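CaaX farnesyltransferase alpha subunit Ram2 (Aspergillus fumigatus, PDB 4L9P) forms the alpha subunit of a heterodimeric protein farnesyltransferase, which probably attaches a farnesyl group to the cysteine of CaaX proteins. Local coordinates at residues V63-T77 and T89-K103. The protein carries 1 engineered substitution. Numbering follows the deposited sequence.
Sequences VMAANEMSERALRLT and TVWIYRAKILFALGK
In a helical hairpin of the prenyltransferase alpha repeat, Tyr93 of helix 88-100 fits as a knob among Ala73 and Thr77 of helix 71-83 and Val63 and Met64 of the preceding helix 51-65. Its CG stands anti to the backbone N (chi1 179°), which carries the ring toward the loop between those two helices. There Tyr93 OH donates a hydrogen bond to Glu68 O at the ring edge; its modelled length of 2.4 Å is unusually short and doubtful as a value. Met64 CG sits over the ring centre, 3.5 Å from the centroid, as a CH-pi contact. Ile97 CD1 covers the opposite face near the rim. Met69 CE reaches Tyr93 CE1 at 3.5 Å, and its SD packs on Ala100 CB. Thr77 is a knob among Val90, Tyr93, Arg94 and Ile97. Thr77 OG1 donates to Leu74 O and accepts from Arg94 NH1 at 2.9 Å, tilted 19° from the guanidinium plane. Leu74 CD1 lies over one face of that guanidinium, while Arg94 NH2 pairs with Glu108. Glu71 opens helix 71-83, and its OE2 takes Lys103 NZ, just past helix 88-100, on its syn lone pair in a 2.9 Å salt bridge. Segments 71-77 and 89-100 run roughly antiparallel, at 148°, as in TPR-like alpha-alpha hairpins.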
loop_
_atom_site.group_PDB
_atom_site.type_symbol
_atom_site.label_atom_id
_atom_site.label_comp_id
_atom_site.label_asym_id
_atom_site.label_seq_id
_atom_site.Cartn_x
_atom_site.Cartn_y
_atom_site.Cartn_z
ATOM N N VAL A 63 -5.181 25.949 -22.638
ATOM C CA VAL A 63 -6.381 25.275 -23.112
ATOM C C VAL A 63 -7.273 24.817 -21.962
ATOM O O VAL A 63 -8.500 24.900 -22.057
ATOM C CB VAL A 63 -6.132 24.149 -24.170
ATOM C CG1 VAL A 63 -5.639 24.782 -25.464
ATOM C CG2 VAL A 63 -5.153 23.090 -23.690
ATOM N N MET A 64 -6.660 24.297 -20.885
ATOM C CA MET A 64 -7.492 23.835 -19.799
ATOM C C MET A 64 -8.195 25.015 -19.095
ATOM O O MET A 64 -9.353 24.906 -18.696
ATOM C CB MET A 64 -6.635 23.043 -18.811
ATOM C CG MET A 64 -6.164 21.704 -19.395
ATOM S SD MET A 64 -5.330 20.644 -18.201
ATOM C CE MET A 64 -4.083 21.734 -17.574
ATOM N N ALA A 65 -7.499 26.135 -18.948
ATOM C CA ALA A 65 -8.108 27.318 -18.357
ATOM C C ALA A 65 -9.330 27.808 -19.178
ATOM O O ALA A 65 -10.305 28.327 -18.617
ATOM C CB ALA A 65 -7.058 28.447 -18.240
ATOM N N ALA A 66 -9.264 27.644 -20.498
ATOM C CA ALA A 66 -10.370 28.021 -21.387
ATOM C C ALA A 66 -11.426 26.905 -21.515
ATOM O O ALA A 66 -12.442 27.083 -22.180
ATOM C CB ALA A 66 -9.783 28.367 -22.762
ATOM N N ASN A 67 -11.162 25.738 -20.906
ATOM C CA ASN A 67 -12.023 24.580 -21.051
ATOM C C ASN A 67 -12.208 24.218 -22.527
ATOM O O ASN A 67 -13.297 23.826 -22.957
ATOM C CB ASN A 67 -13.372 24.778 -20.332
ATOM C CG ASN A 67 -14.070 23.451 -20.025
ATOM O OD1 ASN A 67 -13.431 22.445 -19.724
ATOM N ND2 ASN A 67 -15.375 23.434 -20.166
ATOM N N GLU A 68 -11.121 24.330 -23.286
ATOM C CA GLU A 68 -11.167 24.118 -24.728
ATOM C C GLU A 68 -11.261 22.645 -25.074
ATOM O O GLU A 68 -10.407 21.828 -24.591
ATOM C CB GLU A 68 -9.925 24.701 -25.381
ATOM C CG GLU A 68 -9.904 24.443 -26.884
ATOM C CD GLU A 68 -8.748 25.135 -27.602
ATOM O OE1 GLU A 68 -8.450 26.309 -27.305
ATOM O OE2 GLU A 68 -8.128 24.475 -28.476
ATOM N N MET A 69 -12.300 22.271 -25.803
ATOM C CA MET A 69 -12.517 20.917 -26.308
ATOM C C MET A 69 -12.314 20.970 -27.788
ATOM O O MET A 69 -13.184 21.478 -28.513
ATOM C CB MET A 69 -13.943 20.433 -25.994
ATOM C CG MET A 69 -14.336 20.479 -24.483
ATOM S SD MET A 69 -13.562 19.168 -23.529
ATOM C CE MET A 69 -12.411 20.092 -22.567
ATOM N N SER A 70 -11.161 20.530 -28.268
ATOM C CA SER A 70 -10.824 20.731 -29.670
ATOM C C SER A 70 -9.881 19.648 -30.146
ATOM O O SER A 70 -9.196 18.981 -29.348
ATOM C CB SER A 70 -10.138 22.086 -29.798
ATOM O OG SER A 70 -8.827 22.036 -29.244
ATOM N N GLU A 71 -9.785 19.474 -31.432
ATOM C CA GLU A 71 -8.800 18.569 -31.995
ATOM C C GLU A 71 -7.356 18.975 -31.683
ATOM O O GLU A 71 -6.505 18.096 -31.402
ATOM C CB GLU A 71 -8.990 18.450 -33.515
ATOM C CG GLU A 71 -10.308 17.799 -33.898
ATOM C CD GLU A 71 -10.332 16.303 -33.683
ATOM O OE1 GLU A 71 -9.272 15.690 -33.410
ATOM O OE2 GLU A 71 -11.442 15.722 -33.783
ATOM N N ARG A 72 -7.023 20.265 -31.742
ATOM C CA ARG A 72 -5.664 20.666 -31.412
ATOM C C ARG A 72 -5.342 20.304 -29.956
ATOM O O ARG A 72 -4.232 19.864 -29.670
ATOM C CB ARG A 72 -5.367 22.161 -31.719
ATOM C CG ARG A 72 -6.111 23.154 -30.853
ATOM C CD ARG A 72 -5.680 24.626 -31.197
ATOM N NE ARG A 72 -6.412 25.496 -30.308
ATOM C CZ ARG A 72 -6.508 26.793 -30.483
ATOM N NH1 ARG A 72 -5.870 27.343 -31.526
ATOM N NH2 ARG A 72 -7.216 27.508 -29.626
ATOM N N ALA A 73 -6.288 20.537 -29.055
ATOM C CA ALA A 73 -6.064 20.207 -27.640
ATOM C C ALA A 73 -5.878 18.717 -27.484
ATOM O O ALA A 73 -5.022 18.277 -26.677
ATOM C CB ALA A 73 -7.247 20.709 -26.798
ATOM N N LEU A 74 -6.642 17.929 -28.226
ATOM C CA LEU A 74 -6.478 16.479 -28.155
ATOM C C LEU A 74 -5.058 16.059 -28.586
ATOM O O LEU A 74 -4.383 15.282 -27.901
ATOM C CB LEU A 74 -7.587 15.769 -28.955
ATOM C CG LEU A 74 -7.565 14.225 -28.921
ATOM C CD1 LEU A 74 -7.837 13.706 -27.476
ATOM C CD2 LEU A 74 -8.610 13.686 -29.922
ATOM N N ARG A 75 -4.558 16.581 -29.692
ATOM C CA ARG A 75 -3.190 16.316 -30.163
ATOM C C ARG A 75 -2.147 16.787 -29.133
ATOM O O ARG A 75 -1.186 16.064 -28.826
ATOM C CB ARG A 75 -2.929 17.047 -31.485
ATOM C CG ARG A 75 -3.662 16.461 -32.670
ATOM C CD ARG A 75 -3.089 17.008 -34.027
ATOM N NE ARG A 75 -2.885 18.467 -34.053
ATOM C CZ ARG A 75 -3.805 19.371 -34.403
ATOM N NH1 ARG A 75 -5.023 18.993 -34.808
ATOM N NH2 ARG A 75 -3.484 20.666 -34.376
ATOM N N LEU A 76 -2.426 17.900 -28.473
ATOM C CA LEU A 76 -1.519 18.412 -27.444
ATOM C C LEU A 76 -1.430 17.400 -26.272
ATOM O O LEU A 76 -0.348 17.130 -25.733
ATOM C CB LEU A 76 -2.069 19.743 -26.911
ATOM C CG LEU A 76 -1.301 20.336 -25.719
ATOM C CD1 LEU A 76 0.204 20.536 -25.984
ATOM C CD2 LEU A 76 -1.934 21.640 -25.250
ATOM N N THR A 77 -2.572 16.888 -25.854
ATOM C CA THR A 77 -2.514 15.886 -24.766
ATOM C C THR A 77 -1.707 14.648 -25.175
ATOM O O THR A 77 -0.983 14.112 -24.337
ATOM C CB THR A 77 -3.909 15.440 -24.287
ATOM O OG1 THR A 77 -4.629 14.672 -25.288
ATOM C CG2 THR A 77 -4.736 16.605 -23.729
ATOM N N THR A 89 -2.951 14.870 -14.734
ATOM C CA THR A 89 -3.922 15.893 -15.190
ATOM C C THR A 89 -4.197 15.768 -16.716
ATOM O O THR A 89 -5.339 15.839 -17.149
ATOM C CB THR A 89 -3.371 17.283 -14.930
ATOM O OG1 THR A 89 -3.146 17.440 -13.516
ATOM C CG2 THR A 89 -4.351 18.389 -15.387
ATOM N N VAL A 90 -3.150 15.539 -17.503
ATOM C CA VAL A 90 -3.373 15.571 -18.970
ATOM C C VAL A 90 -4.242 14.393 -19.408
ATOM O O VAL A 90 -5.031 14.508 -20.348
ATOM C CB VAL A 90 -2.039 15.605 -19.718
ATOM C CG1 VAL A 90 -1.340 14.282 -19.741
ATOM C CG2 VAL A 90 -2.280 16.025 -21.196
ATOM N N TRP A 91 -4.170 13.239 -18.715
ATOM C CA TRP A 91 -5.042 12.118 -19.093
ATOM C C TRP A 91 -6.508 12.429 -18.792
ATOM O O TRP A 91 -7.404 12.080 -19.575
ATOM C CB TRP A 91 -4.653 10.875 -18.248
ATOM C CG TRP A 91 -3.428 10.201 -18.683
ATOM C CD1 TRP A 91 -2.126 10.335 -18.169
ATOM C CD2 TRP A 91 -3.334 9.280 -19.755
ATOM N NE1 TRP A 91 -1.255 9.519 -18.878
ATOM C CE2 TRP A 91 -1.977 8.866 -19.854
ATOM C CE3 TRP A 91 -4.258 8.778 -20.676
ATOM C CZ2 TRP A 91 -1.565 7.919 -20.777
ATOM C CZ3 TRP A 91 -3.824 7.833 -21.605
ATOM C CH2 TRP A 91 -2.502 7.403 -21.647
ATOM N N ILE A 92 -6.766 13.034 -17.637
ATOM C CA ILE A 92 -8.148 13.358 -17.328
ATOM C C ILE A 92 -8.715 14.386 -18.318
ATOM O O ILE A 92 -9.863 14.241 -18.785
ATOM C CB ILE A 92 -8.243 13.905 -15.889
ATOM C CG1 ILE A 92 -7.867 12.746 -14.937
ATOM C CG2 ILE A 92 -9.642 14.485 -15.572
ATOM C CD1 ILE A 92 -7.449 13.204 -13.678
ATOM N N TYR A 93 -7.906 15.388 -18.688
ATOM C CA TYR A 93 -8.355 16.368 -19.671
ATOM C C TYR A 93 -8.549 15.680 -21.051
ATOM O O TYR A 93 -9.535 15.943 -21.739
ATOM C CB TYR A 93 -7.315 17.475 -19.727
ATOM C CG TYR A 93 -7.619 18.562 -20.710
ATOM C CD1 TYR A 93 -8.799 19.206 -20.700
ATOM C CD2 TYR A 93 -6.649 18.922 -21.660
ATOM C CE1 TYR A 93 -9.068 20.268 -21.673
ATOM C CE2 TYR A 93 -6.856 19.918 -22.579
ATOM C CZ TYR A 93 -8.067 20.597 -22.588
ATOM O OH TYR A 93 -8.220 21.590 -23.556
ATOM N N ARG A 94 -7.657 14.775 -21.440
ATOM C CA ARG A 94 -7.831 14.022 -22.682
ATOM C C ARG A 94 -9.170 13.311 -22.710
ATOM O O ARG A 94 -9.865 13.372 -23.717
ATOM C CB ARG A 94 -6.655 13.026 -22.883
ATOM C CG ARG A 94 -6.786 12.205 -24.136
ATOM C CD ARG A 94 -5.551 11.297 -24.349
ATOM N NE ARG A 94 -5.674 10.579 -25.622
ATOM C CZ ARG A 94 -5.161 11.014 -26.762
ATOM N NH1 ARG A 94 -4.527 12.180 -26.788
ATOM N NH2 ARG A 94 -5.321 10.281 -27.871
ATOM N N ALA A 95 -9.536 12.611 -21.616
ATOM C CA ALA A 95 -10.782 11.905 -21.659
ATOM C C ALA A 95 -11.969 12.868 -21.814
ATOM O O ALA A 95 -12.933 12.550 -22.527
ATOM C CB ALA A 95 -10.971 11.055 -20.373
ATOM N N LYS A 96 -11.906 14.013 -21.141
ATOM C CA LYS A 96 -12.980 15.028 -21.333
ATOM C C LYS A 96 -13.118 15.392 -22.802
ATOM O O LYS A 96 -14.247 15.426 -23.319
ATOM C CB LYS A 96 -12.657 16.285 -20.554
ATOM C CG LYS A 96 -12.806 16.151 -19.062
ATOM C CD LYS A 96 -12.495 17.544 -18.451
ATOM C CE LYS A 96 -12.701 17.578 -16.951
ATOM N NZ LYS A 96 -12.479 18.995 -16.505
ATOM N N ILE A 97 -11.998 15.629 -23.481
ATOM C CA ILE A 97 -12.055 16.036 -24.900
ATOM C C ILE A 97 -12.635 14.903 -25.754
ATOM O O ILE A 97 -13.494 15.128 -26.590
ATOM C CB ILE A 97 -10.660 16.367 -25.441
ATOM C CG1 ILE A 97 -10.043 17.542 -24.675
ATOM C CG2 ILE A 97 -10.761 16.677 -26.957
ATOM C CD1 ILE A 97 -8.545 17.724 -24.902
ATOM N N LEU A 98 -12.221 13.664 -25.552
ATOM C CA LEU A 98 -12.696 12.550 -26.354
ATOM C C LEU A 98 -14.198 12.439 -26.260
ATOM O O LEU A 98 -14.850 12.259 -27.270
ATOM C CB LEU A 98 -12.076 11.242 -25.825
ATOM C CG LEU A 98 -10.581 11.115 -26.079
ATOM C CD1 LEU A 98 -10.042 9.940 -25.203
ATOM C CD2 LEU A 98 -10.325 10.811 -27.549
ATOM N N PHE A 99 -14.753 12.521 -25.050
ATOM C CA PHE A 99 -16.200 12.456 -24.923
ATOM C C PHE A 99 -16.900 13.703 -25.509
ATOM O O PHE A 99 -17.903 13.572 -26.247
ATOM C CB PHE A 99 -16.563 12.190 -23.482
ATOM C CG PHE A 99 -16.347 10.773 -23.092
ATOM C CD1 PHE A 99 -17.236 9.762 -23.522
ATOM C CD2 PHE A 99 -15.271 10.411 -22.308
ATOM C CE1 PHE A 99 -17.027 8.413 -23.160
ATOM C CE2 PHE A 99 -15.083 9.081 -21.933
ATOM C CZ PHE A 99 -15.947 8.095 -22.366
ATOM N N ALA A 100 -16.359 14.901 -25.232
ATOM C CA ALA A 100 -17.004 16.133 -25.727
ATOM C C ALA A 100 -17.053 16.197 -27.253
ATOM O O ALA A 100 -18.026 16.725 -27.843
ATOM C CB ALA A 100 -16.283 17.302 -25.180
ATOM N N LEU A 101 -16.056 15.672 -27.928
ATOM C CA LEU A 101 -16.025 15.724 -29.395
ATOM C C LEU A 101 -16.636 14.499 -30.061
ATOM O O LEU A 101 -16.691 14.430 -31.301
ATOM C CB LEU A 101 -14.594 15.881 -29.897
ATOM C CG LEU A 101 -13.881 17.151 -29.456
ATOM C CD1 LEU A 101 -12.486 17.177 -30.085
ATOM C CD2 LEU A 101 -14.686 18.415 -29.827
ATOM N N GLY A 102 -17.117 13.541 -29.264
ATOM C CA GLY A 102 -17.661 12.326 -29.841
ATOM C C GLY A 102 -16.613 11.587 -30.646
ATOM O O GLY A 102 -16.918 11.045 -31.722
ATOM N N LYS A 103 -15.368 11.544 -30.145
ATOM C CA LYS A 103 -14.326 10.831 -30.899
ATOM C C LYS A 103 -14.600 9.320 -30.925
ATOM O O LYS A 103 -15.251 8.743 -30.021
ATOM C CB LYS A 103 -12.969 11.053 -30.193
ATOM C CG LYS A 103 -12.551 12.538 -30.172
ATOM C CD LYS A 103 -12.424 13.137 -31.640
ATOM C CE LYS A 103 -11.320 12.386 -32.446
ATOM N NZ LYS A 103 -11.243 12.847 -33.890
HETATM O O HOH W 1 -14.316 20.739 -17.684
#